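Local coordinates for hypothetical UPF0334 kinase-like protein AQ_1292 (Aquifex aeolicus, PDB 1YE8) that hydrolyses nucleoside triphosphates (ATP, GTP, CTP, TTP and UTP) to the diphosphate and phosphate, and has no kinase activity, at residues A[139-142]-A[146-149]; A[27-32]-A[89-94]; A[46-49]-A[55-58]; A[111-114]-A[118-121]; A[60-65]-A[71-76]. One frame throughout, in Å; residues are numbered along the deposited sequence.

Interaction 1 of 5, residues A[139-142]-A[146-149]; sequences IRDV and VKEI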
# COMPACT_ATOMS: atom_id res chain seq x y z
N ILE A 139 2.70 -11.60 -3.57
CA ILE A 139 3.79 -12.33 -4.23
C ILE A 139 3.36 -13.01 -5.53
O ILE A 139 4.18 -13.33 -6.38
CB ILE A 139 4.45 -13.33 -3.23
CG1 ILE A 139 5.84 -13.80 -3.72
CG2 ILE A 139 3.54 -14.51 -2.95
CD1 ILE A 139 6.90 -12.70 -3.79
N ARG A 140 2.05 -13.22 -5.68
CA ARG A 140 1.51 -13.76 -6.92
C ARG A 140 0.86 -12.66 -7.74
O ARG A 140 0.39 -11.65 -7.21
CB ARG A 140 0.51 -14.88 -6.63
CG ARG A 140 1.13 -16.15 -6.02
CD ARG A 140 0.14 -17.26 -5.67
NE ARG A 140 -1.02 -16.77 -4.92
CZ ARG A 140 -2.23 -16.55 -5.43
NH1 ARG A 140 -2.48 -16.78 -6.72
NH2 ARG A 140 -3.21 -16.10 -4.66
N ASP A 141 0.83 -12.83 -9.06
CA ASP A 141 0.24 -11.84 -9.96
C ASP A 141 -1.28 -12.02 -10.03
O ASP A 141 -1.81 -12.51 -11.03
CB ASP A 141 0.85 -11.96 -11.35
CG ASP A 141 2.28 -11.47 -11.40
OD1 ASP A 141 2.69 -10.64 -10.55
OD2 ASP A 141 3.07 -11.84 -12.30
N VAL A 142 -1.96 -11.59 -8.98
CA VAL A 142 -3.38 -11.83 -8.80
C VAL A 142 -4.26 -10.89 -9.63
O VAL A 142 -5.48 -11.09 -9.69
CB VAL A 142 -3.78 -11.74 -7.32
CG1 VAL A 142 -3.06 -12.83 -6.51
CG2 VAL A 142 -3.51 -10.33 -6.77
N VAL A 146 -0.92 -5.67 -10.47
CA VAL A 146 0.12 -6.23 -9.61
C VAL A 146 1.35 -6.60 -10.46
O VAL A 146 2.48 -6.27 -10.09
CB VAL A 146 -0.39 -7.44 -8.79
CG1 VAL A 146 0.75 -8.16 -8.10
CG2 VAL A 146 -1.44 -6.99 -7.75
N LYS A 147 1.12 -7.27 -11.60
CA LYS A 147 2.22 -7.64 -12.50
C LYS A 147 2.95 -6.40 -13.01
O LYS A 147 4.18 -6.35 -13.04
CB LYS A 147 1.70 -8.46 -13.67
CG LYS A 147 2.78 -9.24 -14.43
CD LYS A 147 2.20 -9.94 -15.66
CE LYS A 147 1.90 -11.40 -15.39
NZ LYS A 147 1.46 -12.14 -16.62
N GLU A 148 2.17 -5.39 -13.39
CA GLU A 148 2.69 -4.13 -13.89
C GLU A 148 3.62 -3.47 -12.87
O GLU A 148 4.69 -2.95 -13.22
CB GLU A 148 1.50 -3.22 -14.22
CG GLU A 148 1.86 -1.86 -14.76
CD GLU A 148 0.64 -1.03 -15.11
OE1 GLU A 148 -0.33 -1.59 -15.68
OE2 GLU A 148 0.65 0.19 -14.85
N ILE A 149 3.20 -3.45 -11.61
CA ILE A 149 3.99 -2.85 -10.54
C ILE A 149 5.23 -3.71 -10.20
O ILE A 149 6.31 -3.17 -9.97
CB ILE A 149 3.11 -2.55 -9.28
CG1 ILE A 149 2.00 -1.52 -9.61
CG2 ILE A 149 3.98 -2.11 -8.10
CD1 ILE A 149 2.41 -0.36 -10.52
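The carboxylate of Asp141 lies across the aliphatic part of Lys147, the two side chains crossing at about a right angle. Asp141 OD2 is 3.3 Å from Lys147 CE and 3.4 Å from Lys147 CG, so the oxygen rests against methylene groups and not against the ammonium. Lys147 CG stands anti to the backbone N (chi1 -163°), and a bend at chi3 (-98°) folds the chain back past the carboxylate. Asp141 OD2 and Lys147 NZ are nevertheless 4.6 Å apart: the opposite charges probably attract, but they are not in contact. The stronger partner of Asp141 is Arg150, about one turn further along the helix, whose NE forms a salt bridge with Asp141 OD1.

Beneath this polar layer Val146 turns its two methyls to different neighbours. Its CG1 packs against the backbone, 3.6 Å from Arg140 O, while its CG2 meets Val142 CG2 at 4.0 Å. A beta-branched residue suits this position, because it offers one methyl to the loop backbone and the other to an apolar side chain. Asp141 is the centre of an inverse gamma turn, with a weak bond of 2.9 Å from Val142 N to Arg140 O; beside this tight bend Asp141 faces Lys147 and Val142 faces Val146.

The contact thus folds the loop that follows strand 132-136 back on helix 144-150 at the protein surface. On its inner side Val146 reaches Leu113 in the loop before helix 116-126, and Ile149 packs on Ile4 of strand 2-6. Glu148 forms a salt bridge with Arg123 and a hydrogen bond with His127.

Interaction 2 of 5, residues A[27-32]-A[89-94]; sequences RAIGFW and ERAYRE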
# COMPACT_ATOMS: atom_id res chain seq x y z
N ARG A 27 6.84 13.07 6.80
CA ARG A 27 7.14 12.83 5.39
C ARG A 27 6.17 11.82 4.76
O ARG A 27 5.97 11.83 3.55
CB ARG A 27 8.55 12.30 5.21
CG ARG A 27 9.64 13.32 5.52
CD ARG A 27 11.02 12.69 5.59
NE ARG A 27 11.45 12.24 4.27
CZ ARG A 27 12.55 11.54 4.04
NH1 ARG A 27 13.35 11.22 5.05
NH2 ARG A 27 12.86 11.18 2.80
N ALA A 28 5.61 10.93 5.58
CA ALA A 28 4.81 9.82 5.07
C ALA A 28 3.34 10.20 4.98
O ALA A 28 2.77 10.65 5.97
CB ALA A 28 4.99 8.61 5.97
N ILE A 29 2.75 10.02 3.80
CA ILE A 29 1.31 10.30 3.61
C ILE A 29 0.69 9.16 2.81
O ILE A 29 1.17 8.82 1.73
CB ILE A 29 1.06 11.65 2.87
CG1 ILE A 29 1.87 12.82 3.48
CG2 ILE A 29 -0.42 11.96 2.85
CD1 ILE A 29 1.98 14.05 2.52
N GLY A 30 -0.39 8.57 3.33
CA GLY A 30 -1.05 7.49 2.62
C GLY A 30 -1.82 6.58 3.56
O GLY A 30 -2.46 7.05 4.50
N PHE A 31 -1.76 5.28 3.32
CA PHE A 31 -2.51 4.35 4.14
C PHE A 31 -1.87 2.98 4.15
O PHE A 31 -1.10 2.62 3.23
CB PHE A 31 -3.99 4.27 3.69
CG PHE A 31 -4.19 3.55 2.36
CD1 PHE A 31 -4.25 2.17 2.30
CD2 PHE A 31 -4.29 4.28 1.18
CE1 PHE A 31 -4.43 1.52 1.09
CE2 PHE A 31 -4.46 3.63 -0.04
CZ PHE A 31 -4.54 2.24 -0.08
N TRP A 32 -2.27 2.21 5.16
CA TRP A 32 -1.97 0.79 5.21
C TRP A 32 -3.22 0.00 5.55
O TRP A 32 -4.29 0.58 5.78
CB TRP A 32 -0.80 0.46 6.16
CG TRP A 32 -1.04 0.85 7.61
CD1 TRP A 32 -1.57 0.06 8.59
CD2 TRP A 32 -0.77 2.12 8.20
NE1 TRP A 32 -1.64 0.77 9.77
CE2 TRP A 32 -1.16 2.04 9.56
CE3 TRP A 32 -0.23 3.32 7.73
CZ2 TRP A 32 -1.02 3.12 10.45
CZ3 TRP A 32 -0.10 4.40 8.61
CH2 TRP A 32 -0.49 4.28 9.95
N GLU A 89 -4.88 11.25 -3.11
CA GLU A 89 -4.87 12.47 -3.93
C GLU A 89 -4.05 13.56 -3.23
O GLU A 89 -3.27 14.28 -3.86
CB GLU A 89 -6.29 12.97 -4.22
CG GLU A 89 -7.10 12.01 -5.08
CD GLU A 89 -6.90 12.17 -6.58
OE1 GLU A 89 -5.95 12.84 -7.01
OE2 GLU A 89 -7.70 11.57 -7.35
N ARG A 90 -4.24 13.69 -1.91
CA ARG A 90 -3.43 14.61 -1.12
C ARG A 90 -1.95 14.24 -1.16
O ARG A 90 -1.09 15.09 -1.40
CB ARG A 90 -3.92 14.64 0.33
CG ARG A 90 -3.03 15.44 1.25
CD ARG A 90 -3.44 15.43 2.71
NE ARG A 90 -2.27 15.79 3.48
CZ ARG A 90 -2.07 15.51 4.74
NH1 ARG A 90 -3.01 14.89 5.46
NH2 ARG A 90 -0.91 15.87 5.28
N ALA A 91 -1.66 12.96 -0.93
CA ALA A 91 -0.27 12.49 -0.93
C ALA A 91 0.43 12.82 -2.25
O ALA A 91 1.55 13.31 -2.25
CB ALA A 91 -0.20 11.00 -0.66
N TYR A 92 -0.27 12.61 -3.37
CA TYR A 92 0.28 12.86 -4.70
C TYR A 92 0.51 14.36 -4.91
O TYR A 92 1.59 14.76 -5.38
CB TYR A 92 -0.64 12.23 -5.75
CG TYR A 92 -0.10 12.23 -7.16
CD1 TYR A 92 1.25 11.98 -7.42
CD2 TYR A 92 -0.95 12.44 -8.25
CE1 TYR A 92 1.75 11.96 -8.72
CE2 TYR A 92 -0.46 12.41 -9.55
CZ TYR A 92 0.88 12.18 -9.76
OH TYR A 92 1.36 12.16 -11.05
N ARG A 93 -0.47 15.20 -4.55
CA ARG A 93 -0.25 16.65 -4.68
C ARG A 93 0.96 17.09 -3.87
O ARG A 93 1.79 17.86 -4.34
CB ARG A 93 -1.45 17.47 -4.22
CG ARG A 93 -2.61 17.51 -5.18
CD ARG A 93 -3.70 18.49 -4.73
NE ARG A 93 -4.23 18.11 -3.42
CZ ARG A 93 -5.28 17.32 -3.23
NH1 ARG A 93 -5.94 16.80 -4.27
NH2 ARG A 93 -5.67 17.03 -2.00
N GLU A 94 1.03 16.63 -2.62
CA GLU A 94 2.10 17.10 -1.75
C GLU A 94 3.46 16.57 -2.19
O GLU A 94 4.45 17.30 -2.16
CB GLU A 94 1.84 16.71 -0.30
CG GLU A 94 0.71 17.47 0.36
CD GLU A 94 0.82 17.41 1.86
OE1 GLU A 94 1.94 17.62 2.38
OE2 GLU A 94 -0.18 17.11 2.52
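Glu94 OE2, gripped by Arg90 NE at 2.7 Å and more weakly by Arg90 NH2, sits at the edge of the place where Ile29 meets the helix. The pair is an i to i+4 salt bridge on helix 77-97, which here packs against edge strand 28-29 of the parallel sheet in this RecA-like P-loop fold. The N-H...O angle at NE is 168°, and OE2 lies almost exactly in the guanidinium plane, which should restrain its rotation. Ile29 CG2 lies over one guanidinium face. A second partner, Glu53, takes Arg90 NH1, and two carboxylates would be expected to favour the arginine's positive charge.

Ile29 does most of the packing. With CG2 anti to the backbone N and CG1 beside it (chi1 -49°), its two branches diverge: CG2 drops onto Ala91, 3.6 Å from Ala91 CB, while CG1 leads to the carboxyl end of Glu94. The small alanine lets strand and helix approach to 5.3 Å between Ile29 CA and Ala91 CA. At Gly30 the chain corners into the antiparallel sheet, at backbone angles where a CB would be jammed against Ile29 O, calling for glycine. At the far end of the isoleucine, CD1 touches Glu94 OE1 at 3.6 Å.

Interaction 3 of 5, residues A[46-49]-A[55-58]; sequences GFRI and KKKI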
# COMPACT_ATOMS: atom_id res chain seq x y z
N GLY A 46 -11.70 -9.79 8.74
CA GLY A 46 -11.73 -8.73 7.75
C GLY A 46 -10.48 -7.90 7.72
O GLY A 46 -9.45 -8.27 8.31
N PHE A 47 -10.58 -6.76 7.04
CA PHE A 47 -9.47 -5.84 6.82
C PHE A 47 -9.93 -4.40 6.96
O PHE A 47 -11.00 -4.03 6.47
CB PHE A 47 -8.85 -6.06 5.43
CG PHE A 47 -8.33 -7.46 5.23
CD1 PHE A 47 -9.18 -8.47 4.79
CD2 PHE A 47 -6.99 -7.76 5.50
CE1 PHE A 47 -8.71 -9.77 4.60
CE2 PHE A 47 -6.51 -9.07 5.32
CZ PHE A 47 -7.38 -10.06 4.87
N ARG A 48 -9.07 -3.59 7.56
CA ARG A 48 -9.32 -2.19 7.88
C ARG A 48 -8.28 -1.32 7.20
O ARG A 48 -7.09 -1.56 7.33
CB ARG A 48 -9.25 -1.99 9.41
CG ARG A 48 -9.80 -0.67 9.90
CD ARG A 48 -9.71 -0.48 11.41
NE ARG A 48 -9.55 -1.72 12.16
CZ ARG A 48 -10.48 -2.28 12.94
NH1 ARG A 48 -11.68 -1.72 13.10
NH2 ARG A 48 -10.20 -3.40 13.57
N ILE A 49 -8.72 -0.30 6.48
CA ILE A 49 -7.78 0.71 5.97
C ILE A 49 -7.52 1.71 7.10
O ILE A 49 -8.44 2.11 7.81
CB ILE A 49 -8.33 1.41 4.67
CG1 ILE A 49 -7.37 2.52 4.23
CG2 ILE A 49 -9.76 1.91 4.85
CD1 ILE A 49 -7.61 3.04 2.82
N LYS A 55 -7.41 7.91 10.34
CA LYS A 55 -8.76 7.54 9.95
C LYS A 55 -8.79 6.05 9.65
O LYS A 55 -7.85 5.52 9.04
CB LYS A 55 -9.25 8.36 8.74
CG LYS A 55 -9.19 9.87 8.92
CD LYS A 55 -10.11 10.40 9.99
CE LYS A 55 -9.94 11.92 10.11
NZ LYS A 55 -10.70 12.64 9.06
N LYS A 56 -9.84 5.37 10.09
CA LYS A 56 -9.95 3.91 9.99
C LYS A 56 -11.33 3.47 9.51
O LYS A 56 -12.35 4.06 9.89
CB LYS A 56 -9.66 3.24 11.34
CG LYS A 56 -8.44 3.75 12.06
CD LYS A 56 -8.30 3.15 13.44
CE LYS A 56 -7.20 3.85 14.18
NZ LYS A 56 -5.88 3.67 13.52
N LYS A 57 -11.37 2.42 8.69
CA LYS A 57 -12.64 1.85 8.26
C LYS A 57 -12.47 0.42 7.80
O LYS A 57 -11.55 0.13 7.01
CB LYS A 57 -13.28 2.66 7.13
CG LYS A 57 -14.72 2.23 6.83
CD LYS A 57 -15.45 3.23 5.96
CE LYS A 57 -15.66 4.55 6.66
NZ LYS A 57 -16.58 4.42 7.82
N ILE A 58 -13.34 -0.48 8.26
CA ILE A 58 -13.39 -1.84 7.73
C ILE A 58 -13.99 -1.78 6.33
O ILE A 58 -15.12 -1.33 6.14
CB ILE A 58 -14.22 -2.79 8.62
CG1 ILE A 58 -13.55 -2.93 9.99
CG2 ILE A 58 -14.35 -4.17 7.94
CD1 ILE A 58 -14.37 -3.76 11.01
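Two backbone hydrogen bonds tie Ile49 to Lys57: Ile49 N gives to Lys57 O at 2.9 Å, and Lys57 N gives to Ile49 O at 3.1 Å. This is the hydrogen-bonded pair of an antiparallel hairpin formed by strands 46-51 and 56-61. Next to it Arg48 and Ile58 make a non-hydrogen-bonded pair, where CA-H...O contacts fill in; Arg48 CA is 3.3 Å from Lys57 O, and Ile58 CA approaches Phe47 O.

On the face carrying Arg48 and Ile58, the arginine leaves its backbone with CG anti to N (chi1 -167°) and bends at chi3. That course lays CD against Lys56 CB at 3.7 Å and sets one face of the guanidinium against Ile58, with Arg48 NH1 3.8 Å from Ile58 CG1. Arginine suits this partly exposed strand position: its methylenes pack on Lys56 and its flat guanidinium can still lie against an apolar side chain. On the other face Ile49 CG2 presses on Lys57 O at 3.3 Å, while the rest of the isoleucine goes inward to Phe31 and Ala84.

Arg48 NE and Lys56 NZ, of like charge, stay 6.7 Å apart; cohesion comes from the backbone bonds and packing, without a salt bridge between the segments.

Interaction 4 of 5, residues A[111-114]-A[118-121]; sequences MELF and FRDL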
# COMPACT_ATOMS: atom_id res chain seq x y z
N MSE A 111 -8.13 -7.10 -3.11
CA MSE A 111 -9.28 -6.44 -2.49
C MSE A 111 -9.35 -4.97 -2.85
O MSE A 111 -10.42 -4.46 -3.20
CB MSE A 111 -9.25 -6.62 -0.98
CG MSE A 111 -9.32 -8.07 -0.59
SE MSE A 111 -9.24 -8.31 1.30
CE MSE A 111 -7.85 -7.07 1.76
N GLU A 112 -8.20 -4.30 -2.87
CA GLU A 112 -8.16 -2.88 -3.17
C GLU A 112 -8.41 -2.61 -4.66
O GLU A 112 -9.01 -1.59 -5.03
CB GLU A 112 -6.80 -2.31 -2.75
CG GLU A 112 -6.57 -2.40 -1.25
CD GLU A 112 -5.95 -3.70 -0.76
OE1 GLU A 112 -5.71 -4.66 -1.53
OE2 GLU A 112 -5.64 -3.75 0.45
N LEU A 113 -7.96 -3.53 -5.51
CA LEU A 113 -7.98 -3.34 -6.96
C LEU A 113 -9.38 -3.47 -7.57
O LEU A 113 -9.55 -3.20 -8.75
CB LEU A 113 -6.95 -4.26 -7.65
CG LEU A 113 -5.50 -3.81 -7.39
CD1 LEU A 113 -4.53 -4.90 -7.80
CD2 LEU A 113 -5.15 -2.53 -8.12
N PHE A 114 -10.39 -3.83 -6.77
CA PHE A 114 -11.77 -3.74 -7.24
C PHE A 114 -12.18 -2.30 -7.49
O PHE A 114 -13.15 -2.05 -8.21
CB PHE A 114 -12.73 -4.37 -6.23
CG PHE A 114 -12.76 -5.86 -6.25
CD1 PHE A 114 -13.24 -6.56 -7.36
CD2 PHE A 114 -12.37 -6.58 -5.13
CE1 PHE A 114 -13.29 -7.97 -7.34
CE2 PHE A 114 -12.42 -7.98 -5.12
CZ PHE A 114 -12.87 -8.66 -6.23
N PHE A 118 -9.06 3.66 -7.58
CA PHE A 118 -7.77 3.27 -7.01
C PHE A 118 -6.81 2.80 -8.10
O PHE A 118 -5.65 3.21 -8.11
CB PHE A 118 -7.98 2.19 -5.96
CG PHE A 118 -6.70 1.71 -5.29
CD1 PHE A 118 -5.98 2.54 -4.41
CD2 PHE A 118 -6.25 0.42 -5.52
CE1 PHE A 118 -4.81 2.07 -3.77
CE2 PHE A 118 -5.09 -0.05 -4.88
CZ PHE A 118 -4.37 0.78 -4.01
N ARG A 119 -7.27 1.94 -8.99
CA ARG A 119 -6.40 1.49 -10.09
C ARG A 119 -5.82 2.66 -10.89
O ARG A 119 -4.61 2.72 -11.16
CB ARG A 119 -7.14 0.56 -11.05
CG ARG A 119 -7.60 -0.75 -10.44
CD ARG A 119 -8.06 -1.78 -11.46
NE ARG A 119 -9.14 -1.34 -12.33
CZ ARG A 119 -10.44 -1.47 -12.08
NH1 ARG A 119 -10.85 -1.99 -10.94
NH2 ARG A 119 -11.34 -1.07 -12.98
N ASP A 120 -6.68 3.61 -11.25
CA ASP A 120 -6.25 4.72 -12.09
C ASP A 120 -5.26 5.62 -11.35
O ASP A 120 -4.27 6.07 -11.91
CB ASP A 120 -7.46 5.53 -12.58
CG ASP A 120 -8.37 4.73 -13.51
OD1 ASP A 120 -7.94 3.70 -14.08
OD2 ASP A 120 -9.56 5.06 -13.70
N LEU A 121 -5.56 5.91 -10.08
CA LEU A 121 -4.68 6.75 -9.30
C LEU A 121 -3.33 6.06 -9.00
O LEU A 121 -2.27 6.70 -9.08
CB LEU A 121 -5.40 7.19 -8.01
CG LEU A 121 -4.67 8.16 -7.10
CD1 LEU A 121 -4.20 9.41 -7.81
CD2 LEU A 121 -5.63 8.55 -5.99
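The connection from strand 102-105 to helix 116-126 begins with Asp106 to Gly109, part of the predicted ATP-binding segment, and just beyond them the helically wound 111-114 folds back on the helix. The one hydrogen bond across the contact runs from Arg119 NH1 to Leu113 O, at 2.8 Å with an N-H...O angle of 157°. The carbonyl oxygen lies at the edge of the guanidinium, in its plane, whereas the donor is tilted 18° from the carbonyl plane. A bend at chi3 (-57°) curls the arginine back toward the loop, and its methylenes follow the same carbonyl, Arg119 CD lying 3.4 Å from Leu113 O. Arginine suits the place because it can hydrogen-bond to a loop carbonyl while its stem packs on Leu113, whose CD2 is 3.8 Å from Arg119 CG.

Phe118 fills the inner side. CG anti to the backbone N directs its ring toward the loop, where CE2 meets Glu112 CB at 3.5 Å and Leu113 CD2 at 4.1 Å. Phe118 CD2 comes to 3.4 Å from Glu112 O, approaching at an oblique angle. Glu112 bends at chi2, taking its carboxylate away from this ring to a weak hydrogen bond with Gly109 N.

Around this buried contact, Phe118 stacks edge-to-face with Phe80 and touches Leu88, both on helix 77-97. Leu113 and Arg119 pack on Leu145 of helix 144-150, and Glu112 touches Phe59 of strand 56-61, placing the connection between two helices and the antiparallel sheet.

Interaction 5 of 5, residues A[60-65]-A[71-76]; sequences SSKFFT and GSYGVN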
# COMPACT_ATOMS: atom_id res chain seq x y z
N SER A 60 -13.41 -4.66 4.07
CA SER A 60 -13.55 -6.02 3.60
C SER A 60 -13.82 -6.89 4.81
O SER A 60 -13.13 -6.76 5.81
CB SER A 60 -12.27 -6.47 2.90
OG SER A 60 -12.34 -7.83 2.52
N SER A 61 -14.83 -7.75 4.73
CA SER A 61 -15.21 -8.55 5.89
C SER A 61 -15.95 -9.81 5.47
O SER A 61 -16.69 -9.80 4.49
CB SER A 61 -16.11 -7.74 6.84
OG SER A 61 -16.54 -8.51 7.97
N LYS A 62 -15.76 -10.87 6.25
CA LYS A 62 -16.60 -12.07 6.15
C LYS A 62 -18.09 -11.76 6.39
O LYS A 62 -18.93 -12.53 5.93
CB LYS A 62 -16.09 -13.16 7.09
CG LYS A 62 -14.69 -13.64 6.72
CD LYS A 62 -14.25 -14.84 7.51
CE LYS A 62 -12.91 -15.29 6.99
NZ LYS A 62 -12.65 -16.72 7.22
N PHE A 63 -18.41 -10.66 7.08
CA PHE A 63 -19.81 -10.30 7.29
C PHE A 63 -20.41 -9.50 6.15
O PHE A 63 -21.64 -9.33 6.09
CB PHE A 63 -19.97 -9.46 8.56
CG PHE A 63 -19.58 -10.15 9.83
CD1 PHE A 63 -20.25 -11.30 10.27
CD2 PHE A 63 -18.57 -9.61 10.63
CE1 PHE A 63 -19.88 -11.92 11.47
CE2 PHE A 63 -18.20 -10.22 11.84
CZ PHE A 63 -18.86 -11.38 12.26
N PHE A 64 -19.58 -8.97 5.25
CA PHE A 64 -20.09 -8.09 4.21
C PHE A 64 -20.64 -8.84 3.02
O PHE A 64 -19.94 -9.65 2.40
CB PHE A 64 -18.99 -7.17 3.67
CG PHE A 64 -18.57 -6.05 4.58
CD1 PHE A 64 -19.17 -5.81 5.82
CD2 PHE A 64 -17.52 -5.21 4.18
CE1 PHE A 64 -18.75 -4.77 6.64
CE2 PHE A 64 -17.11 -4.16 4.97
CZ PHE A 64 -17.71 -3.93 6.21
N THR A 65 -21.89 -8.54 2.67
CA THR A 65 -22.44 -9.01 1.43
C THR A 65 -21.91 -8.16 0.27
O THR A 65 -22.02 -6.93 0.31
CB THR A 65 -23.96 -8.92 1.51
OG1 THR A 65 -24.41 -9.82 2.53
CG2 THR A 65 -24.60 -9.41 0.20
N GLY A 71 -12.26 -14.90 -1.68
CA GLY A 71 -12.68 -16.00 -0.84
C GLY A 71 -13.98 -15.67 -0.12
O GLY A 71 -15.00 -15.38 -0.75
N SER A 72 -13.93 -15.72 1.21
CA SER A 72 -15.12 -15.45 2.01
C SER A 72 -15.27 -13.97 2.38
O SER A 72 -16.24 -13.59 3.04
CB SER A 72 -15.11 -16.29 3.28
OG SER A 72 -14.03 -15.91 4.11
N TYR A 73 -14.31 -13.14 1.97
CA TYR A 73 -14.35 -11.71 2.30
C TYR A 73 -15.12 -10.92 1.26
O TYR A 73 -14.75 -10.92 0.09
CB TYR A 73 -12.92 -11.16 2.38
CG TYR A 73 -12.10 -11.80 3.47
CD1 TYR A 73 -12.16 -11.34 4.77
CD2 TYR A 73 -11.29 -12.90 3.19
CE1 TYR A 73 -11.43 -11.95 5.80
CE2 TYR A 73 -10.55 -13.51 4.20
CZ TYR A 73 -10.63 -13.03 5.49
OH TYR A 73 -9.90 -13.63 6.50
N GLY A 74 -16.17 -10.22 1.69
CA GLY A 74 -16.90 -9.29 0.85
C GLY A 74 -16.25 -7.93 0.92
O GLY A 74 -15.97 -7.43 2.01
N VAL A 75 -15.97 -7.35 -0.24
CA VAL A 75 -15.29 -6.05 -0.33
C VAL A 75 -16.29 -4.94 -0.64
O VAL A 75 -17.04 -5.00 -1.63
CB VAL A 75 -14.19 -6.05 -1.40
CG1 VAL A 75 -13.51 -4.68 -1.49
CG2 VAL A 75 -13.15 -7.13 -1.10
N ASN A 76 -16.29 -3.92 0.22
CA ASN A 76 -17.08 -2.73 -0.03
C ASN A 76 -16.19 -1.65 -0.62
O ASN A 76 -15.38 -1.00 0.10
CB ASN A 76 -17.76 -2.26 1.25
CG ASN A 76 -18.77 -1.16 1.00
OD1 ASN A 76 -18.49 -0.22 0.25
ND2 ASN A 76 -19.95 -1.27 1.63
O HOH W 1 -18.87 -12.24 2.77
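Ser61 O receives two backbone N-H groups from opposite faces of its carbonyl plane: Gly74 N at 2.9 Å, across the sheet, and Phe64 N, closing a type I turn. The site is where strand 56-61 ends beside strand 73-75 in the antiparallel sheet; Ser61 N returns a bond to Gly74 O at 3.0 Å. Ser61 OG also accepts from Phe63 N in an ST turn; this serine's carbonyl and hydroxyl thus both accept N-H groups of the bend.

Glycine is demanded at 74, since any CB would collide with Phe64 O, which lies 3.4 Å from Gly74 CA. A water lies within hydrogen-bonding distance of both Phe64 O and Ser72 O, linking the segments.

Lys62 CG lies anti to the carbonyl carbon (chi1 -63°), and the extended chain crosses the face of the Tyr73 ring, a CH-pi contact with CG 4.2 Å from the centroid. Lys62 CE lies 3.5 Å from Tyr73 OH, itself bonded to Arg44. Ser61 CB covers one face of the Phe64 ring, and Asn76, whose OD1 caps helix 77-97 by accepting from Tyr79 N, meets that ring through CB. Beside Val75, buried Ser60 OG has no hydrogen-bonding partner in the model and rests 3.4 Å from Tyr73 CB.

Overall arrangement
Interaction 4 is the buried contact, and it touches each of the others: Leu113 meets Val146 of interaction 1, Phe118 meets Phe31 of interaction 2, and Met111, a selenomethionine, lies against Phe47 and Ser60 of interactions 3 and 5. Interactions 3 and 5 share strand 56-61 and rely on paired backbone bonds, the first at the surface, the second partly buried. Interaction 2, also partly buried, instead packs a helix on the edge of the parallel sheet, mostly through apolar groups. Interaction 1 is a surface contact with no hydrogen bond between its segments. Interactions 1 and 4 both fold a loop back on the helix that follows it.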